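Local structure of MCG133388, isoform CRA_f (Mus musculus, 4ZPO) at residues G43-L48 and Q59-E64; S72-V77 and E91-D96; R34-S39 and Q78-H83. The protein probably mediates calcium-dependent cell adhesion and may take part in making specific neuronal connections in the brain, represented here by its first three extracellular cadherin domains. All coordinates share one frame; numbering follows the deposited sequence.

Interaction 1: G43-L48 and Q59-E64. With CA (calcium ion), chain H; CA (calcium ion), chain G.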
ATOM      1  N   GLY A  43      37.668 -22.307 -16.815  1.00 85.10           N
ATOM      2  CA  GLY A  43      36.897 -23.019 -17.818  1.00 87.71           C
ATOM      3  C   GLY A  43      35.489 -23.362 -17.374  1.00 88.46           C
ATOM      4  O   GLY A  43      34.789 -24.119 -18.047  1.00 88.47           O
ATOM      5  N   ARG A  44      35.072 -22.807 -16.241  1.00 88.35           N
ATOM      6  CA  ARG A  44      33.727 -23.042 -15.729  1.00 85.77           C
ATOM      7  C   ARG A  44      32.676 -22.432 -16.651  1.00 84.93           C
ATOM      8  O   ARG A  44      31.668 -23.066 -16.964  1.00 85.54           O
ATOM      9  CB  ARG A  44      33.576 -22.475 -14.316  1.00 85.31           C
ATOM     10  CG  ARG A  44      32.163 -22.577 -13.760  1.00 84.29           C
ATOM     11  CD  ARG A  44      32.054 -21.938 -12.385  1.00 83.22           C
ATOM     12  NE  ARG A  44      32.835 -22.652 -11.379  1.00 88.23           N
ATOM     13  CZ  ARG A  44      32.365 -23.657 -10.649  1.00 92.36           C
ATOM     14  NH1 ARG A  44      31.115 -24.070 -10.811  1.00 92.27           N
ATOM     15  NH2 ARG A  44      33.144 -24.251  -9.755  1.00 97.57           N
ATOM     16  N   TYR A  45      32.922 -21.201 -17.090  1.00 82.51           N
ATOM     17  CA  TYR A  45      31.978 -20.497 -17.950  1.00 79.94           C
ATOM     18  C   TYR A  45      32.498 -20.341 -19.376  1.00 78.03           C
ATOM     19  O   TYR A  45      31.744 -19.981 -20.280  1.00 78.97           O
ATOM     20  CB  TYR A  45      31.651 -19.117 -17.371  1.00 81.53           C
ATOM     21  CG  TYR A  45      30.985 -19.151 -16.014  1.00 81.89           C
ATOM     22  CD1 TYR A  45      29.653 -19.526 -15.881  1.00 80.20           C
ATOM     23  CD2 TYR A  45      31.683 -18.794 -14.868  1.00 82.75           C
ATOM     24  CE1 TYR A  45      29.039 -19.554 -14.642  1.00 83.70           C
ATOM     25  CE2 TYR A  45      31.077 -18.816 -13.625  1.00 87.10           C
ATOM     26  CZ  TYR A  45      29.756 -19.198 -13.517  1.00 86.48           C
ATOM     27  OH  TYR A  45      29.150 -19.222 -12.281  1.00 84.14           O
ATOM     28  N   PHE A  46      33.782 -20.614 -19.581  1.00 78.00           N
ATOM     29  CA  PHE A  46      34.391 -20.416 -20.893  1.00 72.12           C
ATOM     30  C   PHE A  46      35.103 -21.659 -21.422  1.00 71.72           C
ATOM     31  O   PHE A  46      35.385 -22.601 -20.679  1.00 69.67           O
ATOM     32  CB  PHE A  46      35.377 -19.247 -20.850  1.00 70.58           C
ATOM     33  CG  PHE A  46      34.753 -17.942 -20.456  1.00 71.89           C
ATOM     34  CD1 PHE A  46      33.893 -17.282 -21.318  1.00 68.50           C
ATOM     35  CD2 PHE A  46      35.032 -17.370 -19.228  1.00 72.50           C
ATOM     36  CE1 PHE A  46      33.316 -16.078 -20.958  1.00 66.34           C
ATOM     37  CE2 PHE A  46      34.463 -16.167 -18.862  1.00 69.77           C
ATOM     38  CZ  PHE A  46      33.603 -15.519 -19.729  1.00 66.10           C
ATOM     39  N   SER A  47      35.391 -21.644 -22.720  1.00 73.46           N
ATOM     40  CA  SER A  47      36.140 -22.714 -23.364  1.00 72.94           C
ATOM     41  C   SER A  47      37.035 -22.143 -24.455  1.00 71.68           C
ATOM     42  O   SER A  47      36.577 -21.396 -25.321  1.00 68.66           O
ATOM     43  CB  SER A  47      35.199 -23.767 -23.950  1.00 76.99           C
ATOM     44  OG  SER A  47      34.560 -24.509 -22.926  1.00 84.42           O
ATOM     45  N   LEU A  48      38.315 -22.495 -24.406  1.00 74.29           N
ATOM     46  CA  LEU A  48      39.265 -22.043 -25.410  1.00 62.94           C
ATOM     47  C   LEU A  48      39.530 -23.159 -26.414  1.00 70.40           C
ATOM     48  O   LEU A  48      40.062 -24.210 -26.061  1.00 75.34           O
ATOM     49  CB  LEU A  48      40.565 -21.585 -24.750  1.00 64.79           C
ATOM     50  CG  LEU A  48      41.554 -20.809 -25.619  1.00 66.22           C
ATOM     51  CD1 LEU A  48      40.863 -19.648 -26.309  1.00 69.27           C
ATOM     52  CD2 LEU A  48      42.711 -20.314 -24.769  1.00 74.54           C
ATOM     53  N   GLN A  59      29.231 -22.351 -20.336  1.00 82.96           N
ATOM     54  CA  GLN A  59      27.963 -22.494 -19.630  1.00 80.37           C
ATOM     55  C   GLN A  59      27.240 -21.152 -19.578  1.00 71.58           C
ATOM     56  O   GLN A  59      27.881 -20.101 -19.535  1.00 69.13           O
ATOM     57  CB  GLN A  59      28.192 -23.037 -18.217  1.00 83.40           C
ATOM     58  CG  GLN A  59      26.919 -23.401 -17.472  1.00 94.31           C
ATOM     59  CD  GLN A  59      27.176 -23.769 -16.024  1.00104.33           C
ATOM     60  OE1 GLN A  59      28.323 -23.854 -15.586  1.00103.71           O
ATOM     61  NE2 GLN A  59      26.103 -23.986 -15.270  1.00112.04           N
ATOM     62  N   LYS A  60      25.911 -21.193 -19.588  1.00 66.10           N
ATOM     63  CA  LYS A  60      25.095 -19.984 -19.542  1.00 64.28           C
ATOM     64  C   LYS A  60      25.454 -19.126 -18.328  1.00 64.62           C
ATOM     65  O   LYS A  60      25.464 -19.609 -17.196  1.00 57.63           O
ATOM     66  CB  LYS A  60      23.610 -20.348 -19.521  1.00 62.20           C
ATOM     67  CG  LYS A  60      22.683 -19.236 -19.981  1.00 62.36           C
ATOM     68  CD  LYS A  60      21.260 -19.749 -20.152  1.00 73.75           C
ATOM     69  CE  LYS A  60      20.333 -18.658 -20.655  1.00 85.06           C
ATOM     70  NZ  LYS A  60      18.932 -19.141 -20.797  1.00 92.65           N
ATOM     71  N   ILE A  61      25.757 -17.856 -18.578  1.00 67.62           N
ATOM     72  CA  ILE A  61      26.249 -16.958 -17.539  1.00 59.10           C
ATOM     73  C   ILE A  61      25.161 -16.034 -17.001  1.00 65.83           C
ATOM     74  O   ILE A  61      24.483 -15.347 -17.764  1.00 68.32           O
ATOM     75  CB  ILE A  61      27.418 -16.095 -18.056  1.00 53.73           C
ATOM     76  CG1 ILE A  61      28.596 -16.983 -18.461  1.00 52.18           C
ATOM     77  CG2 ILE A  61      27.848 -15.082 -17.007  1.00 56.32           C
ATOM     78  CD1 ILE A  61      29.751 -16.221 -19.074  1.00 52.87           C
ATOM     79  N   ASP A  62      25.002 -16.023 -15.681  1.00 67.50           N
ATOM     80  CA  ASP A  62      24.064 -15.119 -15.028  1.00 66.73           C
ATOM     81  C   ASP A  62      24.821 -13.970 -14.372  1.00 71.24           C
ATOM     82  O   ASP A  62      25.551 -14.174 -13.403  1.00 84.65           O
ATOM     83  CB  ASP A  62      23.224 -15.868 -13.992  1.00 70.01           C
ATOM     84  CG  ASP A  62      22.117 -15.011 -13.410  1.00 74.36           C
ATOM     85  OD1 ASP A  62      21.652 -14.088 -14.108  1.00 76.91           O
ATOM     86  OD2 ASP A  62      21.710 -15.267 -12.257  1.00 76.84           O
ATOM     87  N   ARG A  63      24.647 -12.765 -14.906  1.00 66.92           N
ATOM     88  CA  ARG A  63      25.386 -11.603 -14.422  1.00 65.18           C
ATOM     89  C   ARG A  63      25.009 -11.243 -12.988  1.00 63.79           C
ATOM     90  O   ARG A  63      25.836 -10.738 -12.229  1.00 68.58           O
ATOM     91  CB  ARG A  63      25.150 -10.399 -15.334  1.00 63.47           C
ATOM     92  CG  ARG A  63      26.117  -9.249 -15.098  1.00 65.98           C
ATOM     93  CD  ARG A  63      25.431  -7.906 -15.283  1.00 65.02           C
ATOM     94  NE  ARG A  63      24.341  -7.727 -14.329  1.00 69.75           N
ATOM     95  CZ  ARG A  63      24.490  -7.217 -13.111  1.00 73.49           C
ATOM     96  NH1 ARG A  63      23.441  -7.097 -12.310  1.00 70.36           N
ATOM     97  NH2 ARG A  63      25.689  -6.830 -12.693  1.00 78.96           N
ATOM     98  N   GLU A  64      23.757 -11.499 -12.625  1.00 61.71           N
ATOM     99  CA  GLU A  64      23.278 -11.190 -11.281  1.00 64.27           C
ATOM    100  C   GLU A  64      23.909 -12.104 -10.232  1.00 61.07           C
ATOM    101  O   GLU A  64      24.056 -11.723  -9.072  1.00 59.99           O
ATOM    102  CB  GLU A  64      21.751 -11.300 -11.214  1.00 64.01           C
ATOM    103  CG  GLU A  64      21.007 -10.064 -11.704  1.00 59.99           C
ATOM    104  CD  GLU A  64      21.191  -9.814 -13.190  1.00 64.29           C
ATOM    105  OE1 GLU A  64      21.728  -8.744 -13.556  1.00 62.21           O
ATOM    106  OE2 GLU A  64      20.797 -10.689 -13.990  1.00 62.45           O
TER
HETATM  107 CA    CA H 406      19.805 -12.859 -15.048  1.00 67.66          CA
HETATM  108 CA    CA G 405      20.461  -8.962 -15.773  1.00 56.46          CA
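I61 packs on two successive aromatic residues, Y45 and F46, while D62 and E64, just beyond it, bind two calcium ions. CG1 of I61 lies 3.8 Å from CD1 of Y45, approaching the ring obliquely. Its terminal CD1 goes further, to 4.0 Å from CZ of F46, and these two side chains cross at about a right angle. CG1 is anti to the carbonyl carbon (chi1 -62°), and the chain is extended beyond it, which carries the methyl to F46. The carbonyl oxygens of Q59 and K60 lie at the edge of the Y45 ring. A weak bond from Q59 N to Y45 O, 3.5 Å, joins the backbones. D62, R63 and E64 form the DRE calcium motif of cadherin domains, with D62 at the N-cap of helix 63-66. D62 OD1 and E64 OE2 bind one calcium. E64 holds the other with OE1 at 2.6 Å and OE2 at 2.5 Å, making OE2 a bridge. R63 grips E64 OE1 side-on with NE and NH1, in a salt bridge. E8 and D99 bind both ions too. Cutting I61 back to an alanine removes CG1 and CD1, which would probably open a gap beside Y45 and take away one of the contacts of F46.

Interaction 2: S72-V77 and E91-D96. With CA (calcium ion), chain G.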
ATOM      1  N   SER A  72      30.041  -2.462 -13.075  1.00 91.63           N
ATOM      2  CA  SER A  72      30.590  -3.197 -14.207  1.00 93.12           C
ATOM      3  C   SER A  72      31.000  -4.605 -13.794  1.00 89.39           C
ATOM      4  O   SER A  72      31.611  -4.804 -12.744  1.00 90.32           O
ATOM      5  CB  SER A  72      31.788  -2.455 -14.803  1.00 98.77           C
ATOM      6  OG  SER A  72      32.852  -2.373 -13.871  1.00102.67           O
ATOM      7  N   CYS A  73      30.656  -5.581 -14.627  1.00 85.31           N
ATOM      8  CA  CYS A  73      31.005  -6.970 -14.362  1.00 82.07           C
ATOM      9  C   CYS A  73      32.206  -7.385 -15.207  1.00 82.36           C
ATOM     10  O   CYS A  73      32.076  -7.638 -16.403  1.00 82.32           O
ATOM     11  CB  CYS A  73      29.812  -7.887 -14.641  1.00 79.49           C
ATOM     12  SG  CYS A  73      30.030  -9.598 -14.099  1.00 87.95           S
ATOM     13  N   LEU A  74      33.374  -7.448 -14.576  1.00 84.98           N
ATOM     14  CA  LEU A  74      34.607  -7.801 -15.270  1.00 85.85           C
ATOM     15  C   LEU A  74      35.098  -9.181 -14.850  1.00 85.30           C
ATOM     16  O   LEU A  74      35.616  -9.354 -13.748  1.00 84.67           O
ATOM     17  CB  LEU A  74      35.692  -6.753 -15.002  1.00 90.53           C
ATOM     18  CG  LEU A  74      35.834  -5.589 -15.990  1.00 95.76           C
ATOM     19  CD1 LEU A  74      36.367  -6.084 -17.325  1.00 99.00           C
ATOM     20  CD2 LEU A  74      34.513  -4.852 -16.180  1.00 96.98           C
ATOM     21  N   LEU A  75      34.934 -10.160 -15.734  1.00 84.02           N
ATOM     22  CA  LEU A  75      35.343 -11.529 -15.444  1.00 81.69           C
ATOM     23  C   LEU A  75      36.762 -11.786 -15.937  1.00 84.85           C
ATOM     24  O   LEU A  75      37.012 -11.800 -17.141  1.00 89.60           O
ATOM     25  CB  LEU A  75      34.372 -12.523 -16.082  1.00 77.40           C
ATOM     26  CG  LEU A  75      33.990 -13.729 -15.225  1.00 80.11           C
ATOM     27  CD1 LEU A  75      33.332 -13.268 -13.932  1.00 86.18           C
ATOM     28  CD2 LEU A  75      33.066 -14.663 -15.992  1.00 74.68           C
ATOM     29  N   PRO A  76      37.701 -11.986 -15.001  1.00 86.64           N
ATOM     30  CA  PRO A  76      39.108 -12.210 -15.346  1.00 85.32           C
ATOM     31  C   PRO A  76      39.431 -13.676 -15.630  1.00 82.21           C
ATOM     32  O   PRO A  76      39.158 -14.546 -14.802  1.00 81.55           O
ATOM     33  CB  PRO A  76      39.847 -11.724 -14.098  1.00 87.50           C
ATOM     34  CG  PRO A  76      38.900 -12.021 -12.981  1.00 86.69           C
ATOM     35  CD  PRO A  76      37.499 -11.901 -13.543  1.00 87.05           C
ATOM     36  N   VAL A  77      40.005 -13.942 -16.798  1.00 84.69           N
ATOM     37  CA  VAL A  77      40.469 -15.285 -17.123  1.00 83.45           C
ATOM     38  C   VAL A  77      41.955 -15.266 -17.458  1.00 83.13           C
ATOM     39  O   VAL A  77      42.513 -14.225 -17.803  1.00 79.86           O
ATOM     40  CB  VAL A  77      39.683 -15.902 -18.296  1.00 80.49           C
ATOM     41  CG1 VAL A  77      38.243 -16.168 -17.887  1.00 82.02           C
ATOM     42  CG2 VAL A  77      39.739 -14.997 -19.510  1.00 78.93           C
ATOM     43  N   GLU A  91      40.223  -9.807 -19.812  1.00100.05           N
ATOM     44  CA  GLU A  91      39.067  -9.314 -19.075  1.00 95.59           C
ATOM     45  C   GLU A  91      37.813  -9.325 -19.940  1.00 86.51           C
ATOM     46  O   GLU A  91      37.664  -8.511 -20.852  1.00 83.08           O
ATOM     47  CB  GLU A  91      39.332  -7.903 -18.547  1.00104.08           C
ATOM     48  CG  GLU A  91      40.473  -7.823 -17.549  1.00116.22           C
ATOM     49  CD  GLU A  91      40.664  -6.426 -16.995  1.00126.42           C
ATOM     50  OE1 GLU A  91      39.980  -5.497 -17.473  1.00132.27           O
ATOM     51  OE2 GLU A  91      41.496  -6.258 -16.078  1.00129.01           O
ATOM     52  N   VAL A  92      36.913 -10.257 -19.646  1.00 82.94           N
ATOM     53  CA  VAL A  92      35.660 -10.371 -20.380  1.00 82.06           C
ATOM     54  C   VAL A  92      34.522  -9.696 -19.621  1.00 84.94           C
ATOM     55  O   VAL A  92      34.116 -10.157 -18.553  1.00 86.40           O
ATOM     56  CB  VAL A  92      35.290 -11.842 -20.643  1.00 77.83           C
ATOM     57  CG1 VAL A  92      33.965 -11.931 -21.375  1.00 58.44           C
ATOM     58  CG2 VAL A  92      36.390 -12.532 -21.434  1.00 79.21           C
ATOM     59  N   GLU A  93      34.010  -8.602 -20.176  1.00 82.94           N
ATOM     60  CA  GLU A  93      32.923  -7.868 -19.543  1.00 84.72           C
ATOM     61  C   GLU A  93      31.583  -8.543 -19.801  1.00 80.14           C
ATOM     62  O   GLU A  93      31.257  -8.885 -20.939  1.00 81.31           O
ATOM     63  CB  GLU A  93      32.884  -6.421 -20.041  1.00 94.32           C
ATOM     64  CG  GLU A  93      31.842  -5.559 -19.342  1.00102.24           C
ATOM     65  CD  GLU A  93      31.819  -4.133 -19.856  1.00111.86           C
ATOM     66  OE1 GLU A  93      32.426  -3.871 -20.918  1.00116.69           O
ATOM     67  OE2 GLU A  93      31.196  -3.273 -19.197  1.00113.60           O
ATOM     68  N   ILE A  94      30.810  -8.736 -18.737  1.00 78.15           N
ATOM     69  CA  ILE A  94      29.486  -9.333 -18.852  1.00 73.27           C
ATOM     70  C   ILE A  94      28.423  -8.244 -18.937  1.00 70.71           C
ATOM     71  O   ILE A  94      28.059  -7.642 -17.927  1.00 74.42           O
ATOM     72  CB  ILE A  94      29.172 -10.262 -17.663  1.00 67.98           C
ATOM     73  CG1 ILE A  94      30.365 -11.170 -17.361  1.00 65.21           C
ATOM     74  CG2 ILE A  94      27.922 -11.084 -17.947  1.00 63.62           C
ATOM     75  CD1 ILE A  94      30.696 -12.140 -18.471  1.00 62.82           C
ATOM     76  N   LEU A  95      27.935  -7.989 -20.146  1.00 68.23           N
ATOM     77  CA  LEU A  95      26.940  -6.947 -20.370  1.00 67.50           C
ATOM     78  C   LEU A  95      25.609  -7.310 -19.723  1.00 65.61           C
ATOM     79  O   LEU A  95      25.140  -8.441 -19.839  1.00 61.62           O
ATOM     80  CB  LEU A  95      26.752  -6.701 -21.869  1.00 69.77           C
ATOM     81  CG  LEU A  95      28.023  -6.357 -22.651  1.00 70.22           C
ATOM     82  CD1 LEU A  95      27.700  -6.123 -24.116  1.00 69.91           C
ATOM     83  CD2 LEU A  95      28.719  -5.145 -22.048  1.00 66.92           C
ATOM     84  N   ASP A  96      25.003  -6.342 -19.043  1.00 67.63           N
ATOM     85  CA  ASP A  96      23.763  -6.581 -18.313  1.00 65.51           C
ATOM     86  C   ASP A  96      22.556  -6.690 -19.236  1.00 65.95           C
ATOM     87  O   ASP A  96      22.401  -5.908 -20.173  1.00 66.69           O
ATOM     88  CB  ASP A  96      23.525  -5.471 -17.287  1.00 69.45           C
ATOM     89  CG  ASP A  96      22.215  -5.641 -16.537  1.00 64.65           C
ATOM     90  OD1 ASP A  96      21.831  -6.797 -16.259  1.00 51.75           O
ATOM     91  OD2 ASP A  96      21.565  -4.619 -16.230  1.00 68.56           O
TER
HETATM   92 CA    CA G 405      20.461  -8.962 -15.773  1.00 56.46          CA
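The carboxylate of E91 is the flat side-chain group that meets the other strand here. CD1 of L74 lies 3.7 Å from its OE1 and comes in obliquely, neither squarely over the face nor at the edge. The polar end of E91 turns to arginines outside the contact, R89 and R3. L74 meets E91 through one methyl and E93 through the other: its CD2 is 4.2 Å from CG of E93. These three side chains share one face of the sheet.

L75 and V92 point to the other face. C73 and I94 meet beside them, near the end of the paired region. SG of C73 is anti to the backbone N (chi1 -171°), which brings it to 3.6 Å from CG1 of I94. The same sulfur forms the disulfide with C67. CD2 of L75 makes a looser contact with CD1 of I94, at 4.3 Å.

Three backbone bonds join the strands. I94 N gives to C73 O, and L75 and V92 form a hydrogen-bonded antiparallel pair that bonds both ways. L74 with E93 and P76 with E91 are non-hydrogen-bonded pairs. The axes of 74-77 and 91-95 run at 151°, close to antiparallel. C73 O also receives a CA-H contact from E93.

F46 of strand 46-48 packs on L75, V77 and V92, so this face looks into the domain interior. Beyond the strand, D96 OD1 binds calcium at 2.6 Å. Its OD2 accepts bonds from N136 and from the backbone of V133, both beyond the linker. Strands 74-81 and 86-95 form a beta hairpin of the cadherin fold, and D96 opens the calcium-binding linker between the first and second cadherin domains.

Interaction 3: R34-S39 and Q78-H83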
ATOM      1  N   ARG A  34      50.902 -24.827 -26.851  1.00 85.48           N
ATOM      2  CA  ARG A  34      49.901 -25.331 -25.911  1.00 87.71           C
ATOM      3  C   ARG A  34      48.953 -24.246 -25.406  1.00 83.18           C
ATOM      4  O   ARG A  34      49.033 -23.833 -24.249  1.00 82.75           O
ATOM      5  CB  ARG A  34      50.590 -26.007 -24.723  1.00 91.89           C
ATOM      6  CG  ARG A  34      51.164 -27.377 -25.039  1.00 96.18           C
ATOM      7  CD  ARG A  34      52.040 -27.880 -23.902  1.00105.17           C
ATOM      8  NE  ARG A  34      52.176 -29.333 -23.916  1.00112.27           N
ATOM      9  CZ  ARG A  34      52.991 -30.014 -23.118  1.00119.12           C
ATOM     10  NH1 ARG A  34      53.755 -29.373 -22.245  1.00120.09           N
ATOM     11  NH2 ARG A  34      53.046 -31.338 -23.197  1.00124.31           N
ATOM     12  N   LEU A  35      48.063 -23.786 -26.281  1.00 78.03           N
ATOM     13  CA  LEU A  35      47.060 -22.798 -25.902  1.00 83.51           C
ATOM     14  C   LEU A  35      46.166 -23.390 -24.819  1.00 79.30           C
ATOM     15  O   LEU A  35      45.769 -24.553 -24.900  1.00 80.86           O
ATOM     16  CB  LEU A  35      46.240 -22.364 -27.118  1.00 82.71           C
ATOM     17  CG  LEU A  35      45.463 -21.056 -26.975  1.00 79.30           C
ATOM     18  CD1 LEU A  35      46.375 -19.943 -26.485  1.00 78.23           C
ATOM     19  CD2 LEU A  35      44.820 -20.679 -28.301  1.00 78.60           C
ATOM     20  N   ARG A  36      45.855 -22.593 -23.803  1.00 76.81           N
ATOM     21  CA  ARG A  36      45.291 -23.138 -22.576  1.00 76.94           C
ATOM     22  C   ARG A  36      44.676 -22.066 -21.680  1.00 81.30           C
ATOM     23  O   ARG A  36      45.187 -20.949 -21.598  1.00 87.27           O
ATOM     24  CB  ARG A  36      46.388 -23.889 -21.816  1.00 84.16           C
ATOM     25  CG  ARG A  36      45.956 -24.580 -20.540  1.00 94.83           C
ATOM     26  CD  ARG A  36      47.117 -24.624 -19.561  1.00102.12           C
ATOM     27  NE  ARG A  36      48.393 -24.780 -20.254  1.00108.50           N
ATOM     28  CZ  ARG A  36      49.583 -24.650 -19.675  1.00117.29           C
ATOM     29  NH1 ARG A  36      49.667 -24.361 -18.384  1.00122.62           N
ATOM     30  NH2 ARG A  36      50.688 -24.808 -20.389  1.00120.53           N
ATOM     31  N   LEU A  37      43.579 -22.410 -21.014  1.00 80.38           N
ATOM     32  CA  LEU A  37      43.034 -21.563 -19.958  1.00 71.25           C
ATOM     33  C   LEU A  37      43.801 -21.823 -18.668  1.00 88.48           C
ATOM     34  O   LEU A  37      44.285 -22.931 -18.444  1.00 84.80           O
ATOM     35  CB  LEU A  37      41.539 -21.818 -19.758  1.00 75.24           C
ATOM     36  CG  LEU A  37      40.594 -21.197 -20.789  1.00 76.23           C
ATOM     37  CD1 LEU A  37      39.152 -21.581 -20.497  1.00 64.39           C
ATOM     38  CD2 LEU A  37      40.753 -19.684 -20.811  1.00 75.21           C
ATOM     39  N   GLY A  38      43.910 -20.796 -17.828  1.00 91.97           N
ATOM     40  CA  GLY A  38      44.695 -20.869 -16.606  1.00 92.97           C
ATOM     41  C   GLY A  38      44.391 -22.058 -15.715  1.00 95.29           C
ATOM     42  O   GLY A  38      45.146 -23.031 -15.685  1.00 95.51           O
ATOM     43  N   SER A  39      43.286 -21.981 -14.982  1.00 97.01           N
ATOM     44  CA  SER A  39      42.905 -23.054 -14.072  1.00 97.51           C
ATOM     45  C   SER A  39      41.571 -23.676 -14.468  1.00 92.76           C
ATOM     46  O   SER A  39      40.936 -23.248 -15.432  1.00 83.43           O
ATOM     47  CB  SER A  39      42.835 -22.535 -12.634  1.00 97.46           C
ATOM     48  OG  SER A  39      41.897 -21.479 -12.516  1.00 98.72           O
ATOM     49  N   GLN A  78      42.586 -16.429 -17.351  1.00 87.14           N
ATOM     50  CA  GLN A  78      44.031 -16.542 -17.491  1.00 95.42           C
ATOM     51  C   GLN A  78      44.395 -17.411 -18.691  1.00 96.17           C
ATOM     52  O   GLN A  78      44.037 -18.587 -18.746  1.00100.81           O
ATOM     53  CB  GLN A  78      44.628 -17.115 -16.205  1.00107.92           C
ATOM     54  CG  GLN A  78      46.137 -17.028 -16.088  1.00119.75           C
ATOM     55  CD  GLN A  78      46.617 -17.388 -14.693  1.00127.52           C
ATOM     56  OE1 GLN A  78      47.784 -17.713 -14.489  1.00131.58           O
ATOM     57  NE2 GLN A  78      45.709 -17.327 -13.723  1.00127.74           N
ATOM     58  N   VAL A  79      45.097 -16.826 -19.656  1.00 96.17           N
ATOM     59  CA  VAL A  79      45.502 -17.556 -20.855  1.00 86.87           C
ATOM     60  C   VAL A  79      46.993 -17.872 -20.822  1.00 84.01           C
ATOM     61  O   VAL A  79      47.827 -16.973 -20.735  1.00 85.75           O
ATOM     62  CB  VAL A  79      45.173 -16.767 -22.137  1.00 82.89           C
ATOM     63  CG1 VAL A  79      45.744 -17.471 -23.358  1.00 81.93           C
ATOM     64  CG2 VAL A  79      43.666 -16.589 -22.274  1.00 77.50           C
ATOM     65  N   VAL A  80      47.320 -19.159 -20.896  1.00 86.12           N
ATOM     66  CA  VAL A  80      48.702 -19.607 -20.773  1.00 82.21           C
ATOM     67  C   VAL A  80      49.250 -20.180 -22.078  1.00 99.23           C
ATOM     68  O   VAL A  80      48.634 -21.051 -22.694  1.00 98.95           O
ATOM     69  CB  VAL A  80      48.840 -20.675 -19.670  1.00 87.49           C
ATOM     70  CG1 VAL A  80      50.291 -21.110 -19.526  1.00 93.45           C
ATOM     71  CG2 VAL A  80      48.305 -20.145 -18.352  1.00 88.78           C
ATOM     72  N   THR A  81      50.408 -19.678 -22.494  1.00 98.14           N
ATOM     73  CA  THR A  81      51.126 -20.229 -23.638  1.00 97.04           C
ATOM     74  C   THR A  81      52.556 -20.565 -23.227  1.00103.06           C
ATOM     75  O   THR A  81      53.159 -19.852 -22.424  1.00109.97           O
ATOM     76  CB  THR A  81      51.146 -19.254 -24.832  1.00 85.71           C
ATOM     77  OG1 THR A  81      51.779 -18.030 -24.443  1.00 88.00           O
ATOM     78  CG2 THR A  81      49.734 -18.961 -25.308  1.00 83.92           C
ATOM     79  N   GLU A  82      53.093 -21.651 -23.772  1.00101.88           N
ATOM     80  CA  GLU A  82      54.428 -22.105 -23.400  1.00101.90           C
ATOM     81  C   GLU A  82      55.468 -21.803 -24.473  1.00106.23           C
ATOM     82  O   GLU A  82      55.131 -21.583 -25.638  1.00104.96           O
ATOM     83  CB  GLU A  82      54.420 -23.607 -23.108  1.00 93.56           C
ATOM     84  CG  GLU A  82      53.563 -24.011 -21.923  1.00 92.35           C
ATOM     85  CD  GLU A  82      53.669 -25.492 -21.614  1.00102.65           C
ATOM     86  OE1 GLU A  82      54.729 -26.086 -21.904  1.00110.44           O
ATOM     87  OE2 GLU A  82      52.691 -26.064 -21.089  1.00 97.74           O
ATOM     88  N   HIS A  83      56.732 -21.801 -24.054  1.00107.82           N
ATOM     89  CA  HIS A  83      57.877 -21.608 -24.944  1.00109.66           C
ATOM     90  C   HIS A  83      57.780 -20.343 -25.799  1.00112.48           C
ATOM     91  O   HIS A  83      57.472 -20.417 -26.990  1.00113.57           O
ATOM     92  CB  HIS A  83      58.046 -22.827 -25.851  1.00106.18           C
ATOM     93  CG  HIS A  83      58.000 -24.133 -25.123  1.00104.15           C
ATOM     94  ND1 HIS A  83      56.894 -24.958 -25.139  1.00102.62           N
ATOM     95  CD2 HIS A  83      58.921 -24.760 -24.354  1.00109.57           C
ATOM     96  CE1 HIS A  83      57.136 -26.033 -24.414  1.00 99.84           C
ATOM     97  NE2 HIS A  83      58.361 -25.938 -23.925  1.00111.40           N
TER
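E82 stands between two arginines of the facing segment, R34 and R36, and its carboxylate is turned steeply against both. The R36 guanidinium lies nearly perpendicular to it, with the planes 89° apart. OE2 of E82 lies at the edge of the R36 guanidinium, near its plane, 2.5 Å from NH2 in a salt bridge. One face of the same guanidinium rests on V80, whose CG1 is 3.5 Å from NH1. The R36 chain leaves with CG anti to the backbone N and bends at chi3 (-34°), which lays the group over the valine. R34 crosses E82 obliquely, its guanidinium plane 70° from the carboxylate. The R34 chain is extended from CG to NE, and NH1 makes a weak, long bond of 3.4 Å to OE1 of E82, part of a second salt bridge. CD of R34 also touches OE2. Each arginine has its salt bridge to a different oxygen, which would probably favour the charged acid.

R34 is the first residue past helix 29-32 to leave helical backbone angles and closes it in a Schellman motif. The chain then runs into the short, weakly bonded strand 36-37, an outer strand of the four-stranded sheet of this cadherin domain, antiparallel to strand 74-81. V80 N bonds to R36 O at 2.9 Å and nearly straight.

L37 and V79 form a non-hydrogen-bonded pair on the face opposite to R36 and V80. L35 and T81 lie side by side and point the same way, with CD1 of L35 at 3.7 Å from CG2 of T81. The same CD1 meets CG1 of V79 obliquely, at 4.0 Å. L48 of strand 46-48 packs on L35 and L37. At the far end, CA of G38 lies against CB of Q78 and 4.1 Å from CG2 of V80.

All three contacts lie in the first cadherin domain. Interactions 2 and 3 share strand 74-81 and build one sheet: interaction 2 joins it to strand 86-95, interaction 3 to the outer strand 36-37. Interaction 1 joins strand 46-48 of the other sheet, which packs against both, to the loop and helix that carry calcium ligands. F46, I61, V92, I94, L35 and V79 are buried; R44, Q59 and R34 lie at the surface. Interactions 1 and 2 adjoin at the calcium linker, where E64 and D96 bind the same ion and R63 forms a weak salt bridge with D96. Their side-chain packing across is mainly apolar. Interaction 3, away from the metals, carries salt bridges across the contact.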